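Local coordinates for protein short chain dehydrogenase (A0QTM2 homolog) (Mycobacterium thermoresistibile, PDB 3SC4) that probably catalyses NAD(P)-dependent oxidation or reduction of a substrate not yet identified, as a Rossmann-fold member of the short-chain dehydrogenase family, at residues L7-I21 with T87-A101. Sequence-based numbering, arbitrary orientation. Where two conformers were deposited one is given.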
ATOM      1  N   LEU B   7     -16.616  13.214  24.881  1.00 40.99           N
ATOM      2  CA  LEU B   7     -17.209  12.930  23.578  1.00 39.40           C
ATOM      3  C   LEU B   7     -18.731  12.924  23.654  1.00 40.33           C
ATOM      4  O   LEU B   7     -19.413  12.281  22.851  1.00 39.45           O
ATOM      5  CB  LEU B   7     -16.678  11.593  23.052  1.00 37.47           C
ATOM      6  CG  LEU B   7     -15.152  11.501  23.012  1.00 34.59           C
ATOM      7  CD1 LEU B   7     -14.740  10.107  22.699  1.00 31.26           C
ATOM      8  CD2 LEU B   7     -14.577  12.492  21.997  1.00 32.45           C
ATOM      9  N   ARG B   8     -19.264  13.670  24.617  1.00 42.06           N
ATOM     10  CA  ARG B   8     -20.700  13.712  24.853  1.00 43.44           C
ATOM     11  C   ARG B   8     -21.372  14.323  23.632  1.00 42.93           C
ATOM     12  O   ARG B   8     -20.919  15.352  23.129  1.00 42.94           O
ATOM     13  CB  ARG B   8     -21.007  14.534  26.112  1.00 45.59           C
ATOM     14  CG  ARG B   8     -22.418  14.330  26.690  1.00 49.76           C
ATOM     15  CD  ARG B   8     -22.385  14.636  28.180  1.00 55.79           C
ATOM     16  NE  ARG B   8     -23.660  14.435  28.870  1.00 61.18           N
ATOM     17  CZ  ARG B   8     -24.135  13.261  29.302  1.00 64.08           C
ATOM     18  NH1 ARG B   8     -23.461  12.124  29.108  1.00 63.21           N
ATOM     19  NH2 ARG B   8     -25.308  13.228  29.939  1.00 66.62           N
ATOM     20  N   GLY B   9     -22.418  13.662  23.138  1.00 42.14           N
ATOM     21  CA  GLY B   9     -23.167  14.149  21.976  1.00 42.23           C
ATOM     22  C   GLY B   9     -22.458  14.027  20.634  1.00 40.40           C
ATOM     23  O   GLY B   9     -22.956  14.510  19.611  1.00 40.83           O
ATOM     24  N   LYS B  10     -21.300  13.377  20.624  1.00 37.87           N
ATOM     25  CA  LYS B  10     -20.541  13.237  19.409  1.00 36.18           C
ATOM     26  C   LYS B  10     -20.914  11.921  18.726  1.00 34.07           C
ATOM     27  O   LYS B  10     -21.437  11.003  19.372  1.00 34.27           O
ATOM     28  CB  LYS B  10     -19.049  13.350  19.720  1.00 35.64           C
ATOM     29  CG  LYS B  10     -18.702  14.706  20.371  1.00 39.34           C
ATOM     30  CD  LYS B  10     -17.516  15.439  19.703  1.00 41.31           C
ATOM     31  CE  LYS B  10     -17.375  16.902  20.179  1.00 42.68           C
ATOM     32  NZ  LYS B  10     -18.575  17.755  19.820  1.00 45.44           N
ATOM     33  N   THR B  11     -20.685  11.852  17.416  1.00 31.67           N
ATOM     34  CA  THR B  11     -21.058  10.696  16.625  1.00 29.87           C
ATOM     35  C   THR B  11     -19.842  10.002  16.036  1.00 27.70           C
ATOM     36  O   THR B  11     -19.043  10.639  15.374  1.00 27.03           O
ATOM     37  CB  THR B  11     -21.984  11.115  15.497  1.00 30.39           C
ATOM     38  OG1 THR B  11     -23.214  11.576  16.065  1.00 31.64           O
ATOM     39  CG2 THR B  11     -22.282   9.942  14.576  1.00 29.08           C
ATOM     40  N   MET B  12     -19.723   8.694  16.271  1.00 26.46           N
ATOM     41  CA  MET B  12     -18.671   7.862  15.670  1.00 25.17           C
ATOM     42  C   MET B  12     -19.176   6.889  14.607  1.00 24.64           C
ATOM     43  O   MET B  12     -20.190   6.224  14.799  1.00 25.16           O
ATOM     44  CB  MET B  12     -17.971   7.036  16.741  1.00 24.93           C
ATOM     45  CG  MET B  12     -16.925   6.064  16.188  1.00 24.67           C
ATOM     46  SD  MET B  12     -15.719   5.589  17.438  1.00 26.72           S
ATOM     47  CE  MET B  12     -16.600   4.353  18.343  1.00 20.70           C
ATOM     48  N   PHE B  13     -18.441   6.801  13.500  1.00 23.82           N
ATOM     49  CA  PHE B  13     -18.616   5.750  12.507  1.00 23.27           C
ATOM     50  C   PHE B  13     -17.435   4.782  12.597  1.00 22.23           C
ATOM     51  O   PHE B  13     -16.294   5.182  12.407  1.00 22.11           O
ATOM     52  CB  PHE B  13     -18.682   6.333  11.103  1.00 22.88           C
ATOM     53  CG  PHE B  13     -19.090   5.321  10.052  1.00 23.92           C
ATOM     54  CD1 PHE B  13     -20.437   5.109   9.748  1.00 23.48           C
ATOM     55  CD2 PHE B  13     -18.134   4.576   9.379  1.00 22.16           C
ATOM     56  CE1 PHE B  13     -20.809   4.187   8.793  1.00 23.51           C
ATOM     57  CE2 PHE B  13     -18.501   3.640   8.431  1.00 22.41           C
ATOM     58  CZ  PHE B  13     -19.852   3.456   8.124  1.00 22.88           C
ATOM     59  N   ILE B  14     -17.700   3.516  12.865  1.00 21.83           N
ATOM     60  CA  ILE B  14     -16.625   2.556  13.035  1.00 21.21           C
ATOM     61  C   ILE B  14     -16.848   1.323  12.161  1.00 21.47           C
ATOM     62  O   ILE B  14     -17.941   0.758  12.136  1.00 21.43           O
ATOM     63  CB  ILE B  14     -16.406   2.188  14.535  1.00 21.33           C
ATOM     64  CG1 ILE B  14     -15.197   1.267  14.692  1.00 21.28           C
ATOM     65  CG2 ILE B  14     -17.640   1.574  15.154  1.00 19.92           C
ATOM     66  CD1 ILE B  14     -14.833   0.983  16.144  1.00 20.68           C
ATOM     67  N   SER B  15     -15.821   0.976  11.381  1.00 21.26           N
ATOM     68  CA  SER B  15     -15.807  -0.260  10.625  1.00 21.78           C
ATOM     69  C   SER B  15     -15.332  -1.339  11.580  1.00 22.31           C
ATOM     70  O   SER B  15     -14.361  -1.165  12.343  1.00 22.49           O
ATOM     71  CB  SER B  15     -14.887  -0.193   9.414  1.00 21.00           C
ATOM     72  OG  SER B  15     -13.527  -0.125   9.820  1.00 19.82           O
ATOM     73  N   GLY B  16     -16.014  -2.465  11.463  0.50 22.82           N
ATOM     74  CA  GLY B  16     -15.996  -3.497  12.467  0.50 23.07           C
ATOM     75  C   GLY B  16     -16.859  -3.031  13.618  0.50 23.46           C
ATOM     76  O   GLY B  16     -17.960  -2.489  13.436  0.50 23.03           O
ATOM     77  N   GLY B  17     -16.328  -3.229  14.809  0.50 23.27           N
ATOM     78  CA  GLY B  17     -16.969  -2.723  15.975  0.50 24.30           C
ATOM     79  C   GLY B  17     -17.694  -3.794  16.731  1.00 25.03           C
ATOM     80  O   GLY B  17     -18.069  -3.571  17.870  1.00 26.14           O
ATOM     81  N   SER B  18     -17.853  -4.971  16.136  1.00 25.90           N
ATOM     82  CA  SER B  18     -18.722  -6.005  16.690  1.00 26.74           C
ATOM     83  C   SER B  18     -18.110  -6.885  17.777  1.00 25.96           C
ATOM     84  O   SER B  18     -18.818  -7.639  18.424  1.00 27.25           O
ATOM     85  CB  SER B  18     -19.265  -6.860  15.544  1.00 27.40           C
ATOM     86  OG  SER B  18     -18.535  -8.053  15.395  1.00 29.36           O
ATOM     87  N   ARG B  19     -16.801  -6.811  17.967  1.00 25.10           N
ATOM     88  CA  ARG B  19     -16.116  -7.633  18.971  1.00 24.87           C
ATOM     89  C   ARG B  19     -14.712  -7.077  19.287  1.00 23.62           C
ATOM     90  O   ARG B  19     -14.238  -6.134  18.659  1.00 21.95           O
ATOM     91  CB  ARG B  19     -16.031  -9.095  18.515  1.00 25.26           C
ATOM     92  CG  ARG B  19     -15.085  -9.392  17.317  1.00 26.79           C
ATOM     93  CD  ARG B  19     -15.067 -10.898  16.873  1.00 30.08           C
ATOM     94  NE  ARG B  19     -15.792 -11.122  15.605  1.00 34.98           N
ATOM     95  CZ  ARG B  19     -17.117 -11.289  15.483  1.00 37.44           C
ATOM     96  NH1 ARG B  19     -17.912 -11.289  16.534  1.00 40.29           N
ATOM     97  NH2 ARG B  19     -17.669 -11.472  14.303  1.00 38.08           N
ATOM     98  N   GLY B  20     -14.079  -7.647  20.295  1.00 23.04           N
ATOM     99  CA  GLY B  20     -12.680  -7.351  20.565  1.00 22.34           C
ATOM    100  C   GLY B  20     -12.350  -5.883  20.657  1.00 21.28           C
ATOM    101  O   GLY B  20     -13.026  -5.145  21.371  1.00 21.87           O
ATOM    102  N   ILE B  21     -11.316  -5.479  19.912  1.00 19.98           N
ATOM    103  CA  ILE B  21     -10.735  -4.127  19.951  1.00 19.05           C
ATOM    104  C   ILE B  21     -11.738  -3.057  19.525  1.00 18.32           C
ATOM    105  O   ILE B  21     -11.854  -2.015  20.165  1.00 18.25           O
ATOM    106  CB  ILE B  21      -9.463  -4.057  19.049  1.00 18.65           C
ATOM    107  CG1 ILE B  21      -8.359  -4.963  19.619  1.00 20.46           C
ATOM    108  CG2 ILE B  21      -8.946  -2.636  18.915  1.00 18.93           C
ATOM    109  CD1 ILE B  21      -7.147  -5.146  18.703  1.00 21.47           C
ATOM    110  N   THR B  87     -26.064   6.778   8.707  1.00 33.99           N
ATOM    111  CA  THR B  87     -25.529   7.343   9.937  1.00 33.30           C
ATOM    112  C   THR B  87     -25.892   8.840  10.016  1.00 35.07           C
ATOM    113  O   THR B  87     -26.342   9.334  11.062  1.00 35.68           O
ATOM    114  CB  THR B  87     -23.982   7.121   9.999  1.00 31.71           C
ATOM    115  OG1 THR B  87     -23.700   5.712  10.019  1.00 29.30           O
ATOM    116  CG2 THR B  87     -23.349   7.793  11.227  1.00 29.94           C
ATOM    117  N   VAL B  88     -25.712   9.545   8.897  1.00 35.64           N
ATOM    118  CA  VAL B  88     -26.001  10.966   8.820  1.00 36.55           C
ATOM    119  C   VAL B  88     -27.489  11.276   9.005  1.00 38.95           C
ATOM    120  O   VAL B  88     -27.810  12.181   9.759  1.00 39.37           O
ATOM    121  CB  VAL B  88     -25.477  11.567   7.502  1.00 36.89           C
ATOM    122  CG1 VAL B  88     -26.039  13.002   7.247  1.00 37.04           C
ATOM    123  CG2 VAL B  88     -23.949  11.568   7.509  1.00 33.94           C
ATOM    124  N   GLU B  89     -28.383  10.524   8.355  1.00 40.37           N
ATOM    125  CA  GLU B  89     -29.851  10.723   8.490  1.00 42.64           C
ATOM    126  C   GLU B  89     -30.337  10.484   9.920  1.00 43.24           C
ATOM    127  O   GLU B  89     -31.285  11.099  10.367  1.00 44.78           O
ATOM    128  CB  GLU B  89     -30.647   9.810   7.531  1.00 43.33           C
ATOM    129  N   GLN B  90     -29.671   9.585  10.625  1.00 42.40           N
ATOM    130  CA  GLN B  90     -30.043   9.210  11.985  1.00 42.75           C
ATOM    131  C   GLN B  90     -29.424  10.160  13.020  1.00 42.06           C
ATOM    132  O   GLN B  90     -30.108  10.569  13.952  1.00 43.01           O
ATOM    133  CB  GLN B  90     -29.589   7.763  12.231  1.00 41.78           C
ATOM    134  CG  GLN B  90     -29.935   7.161  13.575  1.00 43.99           C
ATOM    135  CD  GLN B  90     -31.410   6.847  13.720  1.00 47.99           C
ATOM    136  OE1 GLN B  90     -32.015   6.217  12.848  1.00 51.28           O
ATOM    137  NE2 GLN B  90     -31.995   7.276  14.829  1.00 47.61           N
ATOM    138  N   PHE B  91     -28.144  10.512  12.859  1.00 40.21           N
ATOM    139  CA  PHE B  91     -27.409  11.278  13.896  1.00 39.56           C
ATOM    140  C   PHE B  91     -26.987  12.687  13.504  1.00 39.70           C
ATOM    141  O   PHE B  91     -26.575  13.470  14.363  1.00 39.52           O
ATOM    142  CB  PHE B  91     -26.159  10.514  14.362  1.00 37.66           C
ATOM    143  CG  PHE B  91     -26.461   9.240  15.082  1.00 37.09           C
ATOM    144  CD1 PHE B  91     -27.281   9.238  16.196  1.00 38.20           C
ATOM    145  CD2 PHE B  91     -25.924   8.045  14.650  1.00 36.38           C
ATOM    146  CE1 PHE B  91     -27.554   8.066  16.855  1.00 38.50           C
ATOM    147  CE2 PHE B  91     -26.185   6.863  15.311  1.00 35.81           C
ATOM    148  CZ  PHE B  91     -27.005   6.872  16.408  1.00 37.59           C
ATOM    149  N   GLY B  92     -27.035  13.000  12.216  1.00 39.91           N
ATOM    150  CA  GLY B  92     -26.888  14.381  11.771  1.00 40.87           C
ATOM    151  C   GLY B  92     -25.487  14.846  11.416  1.00 40.00           C
ATOM    152  O   GLY B  92     -25.320  16.031  11.080  1.00 41.50           O
ATOM    153  N   GLY B  93     -24.487  13.956  11.443  1.00 37.37           N
ATOM    154  CA  GLY B  93     -23.109  14.400  11.202  1.00 36.07           C
ATOM    155  C   GLY B  93     -22.099  13.469  11.844  1.00 34.06           C
ATOM    156  O   GLY B  93     -22.453  12.695  12.744  1.00 35.03           O
ATOM    157  N   ILE B  94     -20.850  13.514  11.381  1.00 31.09           N
ATOM    158  CA  ILE B  94     -19.867  12.555  11.836  1.00 28.41           C
ATOM    159  C   ILE B  94     -18.658  13.255  12.439  1.00 27.47           C
ATOM    160  O   ILE B  94     -17.971  14.024  11.784  1.00 27.07           O
ATOM    161  CB  ILE B  94     -19.447  11.585  10.711  1.00 27.22           C
ATOM    162  CG1 ILE B  94     -20.657  10.746  10.284  1.00 26.78           C
ATOM    163  CG2 ILE B  94     -18.274  10.650  11.173  1.00 24.53           C
ATOM    164  CD1 ILE B  94     -20.444   9.945   9.027  1.00 24.15           C
ATOM    165  N   ASP B  95     -18.405  12.957  13.699  1.00 26.45           N
ATOM    166  CA  ASP B  95     -17.285  13.534  14.414  1.00 26.60           C
ATOM    167  C   ASP B  95     -16.047  12.670  14.340  1.00 25.44           C
ATOM    168  O   ASP B  95     -14.941  13.199  14.280  1.00 25.80           O
ATOM    169  CB  ASP B  95     -17.671  13.714  15.880  1.00 27.15           C
ATOM    170  CG  ASP B  95     -18.693  14.805  16.067  1.00 29.19           C
ATOM    171  OD1 ASP B  95     -18.326  15.969  15.787  1.00 31.10           O
ATOM    172  OD2 ASP B  95     -19.849  14.501  16.473  1.00 30.35           O
ATOM    173  N   ILE B  96     -16.254  11.349  14.388  1.00 24.11           N
ATOM    174  CA  ILE B  96     -15.198  10.383  14.509  1.00 22.39           C
ATOM    175  C   ILE B  96     -15.398   9.233  13.499  1.00 21.98           C
ATOM    176  O   ILE B  96     -16.482   8.662  13.389  1.00 21.94           O
ATOM    177  CB  ILE B  96     -15.165   9.811  15.927  1.00 22.54           C
ATOM    178  CG1 ILE B  96     -15.013  10.940  16.936  1.00 21.25           C
ATOM    179  CG2 ILE B  96     -14.010   8.759  16.083  1.00 20.06           C
ATOM    180  CD1 ILE B  96     -15.307  10.506  18.334  1.00 19.07           C
ATOM    181  N   CYS B  97     -14.347   8.948  12.734  1.00 20.83           N
ATOM    182  CA  CYS B  97     -14.306   7.821  11.833  1.00 20.21           C
ATOM    183  C   CYS B  97     -13.173   6.913  12.290  1.00 19.00           C
ATOM    184  O   CYS B  97     -12.019   7.337  12.304  1.00 18.52           O
ATOM    185  CB  CYS B  97     -14.021   8.309  10.424  1.00 20.36           C
ATOM    186  SG  CYS B  97     -13.839   6.968   9.223  1.00 20.94           S
ATOM    187  N   VAL B  98     -13.499   5.700  12.719  1.00 18.28           N
ATOM    188  CA  VAL B  98     -12.475   4.743  13.106  1.00 17.54           C
ATOM    189  C   VAL B  98     -12.430   3.623  12.090  1.00 17.13           C
ATOM    190  O   VAL B  98     -13.400   2.933  11.898  1.00 16.82           O
ATOM    191  CB  VAL B  98     -12.732   4.137  14.483  1.00 17.66           C
ATOM    192  CG1 VAL B  98     -11.745   3.015  14.741  1.00 16.55           C
ATOM    193  CG2 VAL B  98     -12.637   5.207  15.556  1.00 17.55           C
ATOM    194  N   ASN B  99     -11.284   3.459  11.443  1.00 17.14           N
ATOM    195  CA  ASN B  99     -11.054   2.360  10.516  1.00 17.08           C
ATOM    196  C   ASN B  99     -10.414   1.202  11.254  1.00 17.61           C
ATOM    197  O   ASN B  99      -9.197   1.180  11.470  1.00 16.07           O
ATOM    198  CB  ASN B  99     -10.160   2.803   9.350  1.00 16.76           C
ATOM    199  CG  ASN B  99     -10.805   3.874   8.509  1.00 15.96           C
ATOM    200  OD1 ASN B  99     -11.843   3.648   7.910  1.00 16.51           O
ATOM    201  ND2 ASN B  99     -10.198   5.044   8.468  1.00 11.13           N
ATOM    202  N   ASN B 100     -11.263   0.256  11.657  1.00 19.80           N
ATOM    203  CA  ASN B 100     -10.831  -0.924  12.419  1.00 21.17           C
ATOM    204  C   ASN B 100     -11.005  -2.257  11.672  1.00 20.74           C
ATOM    205  O   ASN B 100     -10.342  -3.195  11.994  1.00 21.05           O
ATOM    206  CB  ASN B 100     -11.556  -0.948  13.777  1.00 22.29           C
ATOM    207  CG  ASN B 100     -11.487  -2.327  14.483  1.00 25.09           C
ATOM    208  OD1 ASN B 100     -10.403  -2.790  14.867  1.00 28.12           O
ATOM    209  ND2 ASN B 100     -12.655  -2.984  14.628  1.00 25.57           N
ATOM    210  N   ALA B 101     -11.864  -2.339  10.673  1.00 21.39           N
ATOM    211  CA  ALA B 101     -12.053  -3.592   9.932  1.00 21.93           C
ATOM    212  C   ALA B 101     -10.707  -4.118   9.465  1.00 22.19           C
ATOM    213  O   ALA B 101      -9.867  -3.355   8.989  1.00 22.32           O
ATOM    214  CB  ALA B 101     -12.960  -3.388   8.758  1.00 21.63           C
TER
HETATM  215  O   HOH W   1     -12.428   1.023   7.723  1.00  8.23           O
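S15 and residues N100-A101 lock together where strands 11-15 and 96-99 end. The hydroxyl OG of S15, swung between its own backbone N and carbonyl carbon (chi1 68°), accepts from two successive amides, N100 N at 2.9 Å and, almost straight at 174°, A101 N at 2.9 Å. A water 2.6 Å from the same OG donates to N99 OD1, while the other end of that amide, ND2, is held by S132 and T149. The N100 side chain lies past the S15 carbonyl oxygen, its ND2 making only a weak bond to S15 O.

Between the ends the strands run parallel, F13 N bonding to I96 O and V98 N to F13 O. On one face I14 and V98 lie side by side, CG1 of I14 3.8 Å from V98 CB, and the M12 thioether slants across I96 to bring SD to 3.6 Å from V98 CG2. On the other face the F13 ring turns its edge to T87, whose OG1 lies in the ring plane and bonds to A83 O.

At the start of the strands, D95 OD2 takes T11 N on its anti lone pair (2.9 Å) and also forms a salt bridge with R142; T11 O in turn accepts from both D95 N and I96 N. T11 CG2, anti to the backbone N, packs 3.9 Å from F91 CB.

G16 and G20 after the first strand belong to the glycine-rich loop that probably binds the dinucleotide, as in this family, and N99-A101 match its NNA motif, consistent with a cofactor pocket here. Strand 35-40 flanks strand 11-15 on the side away from 96-99; helix 77-91 packs through T87 and F91 against one sheet face, where helix 114-135 meets C97 and N99.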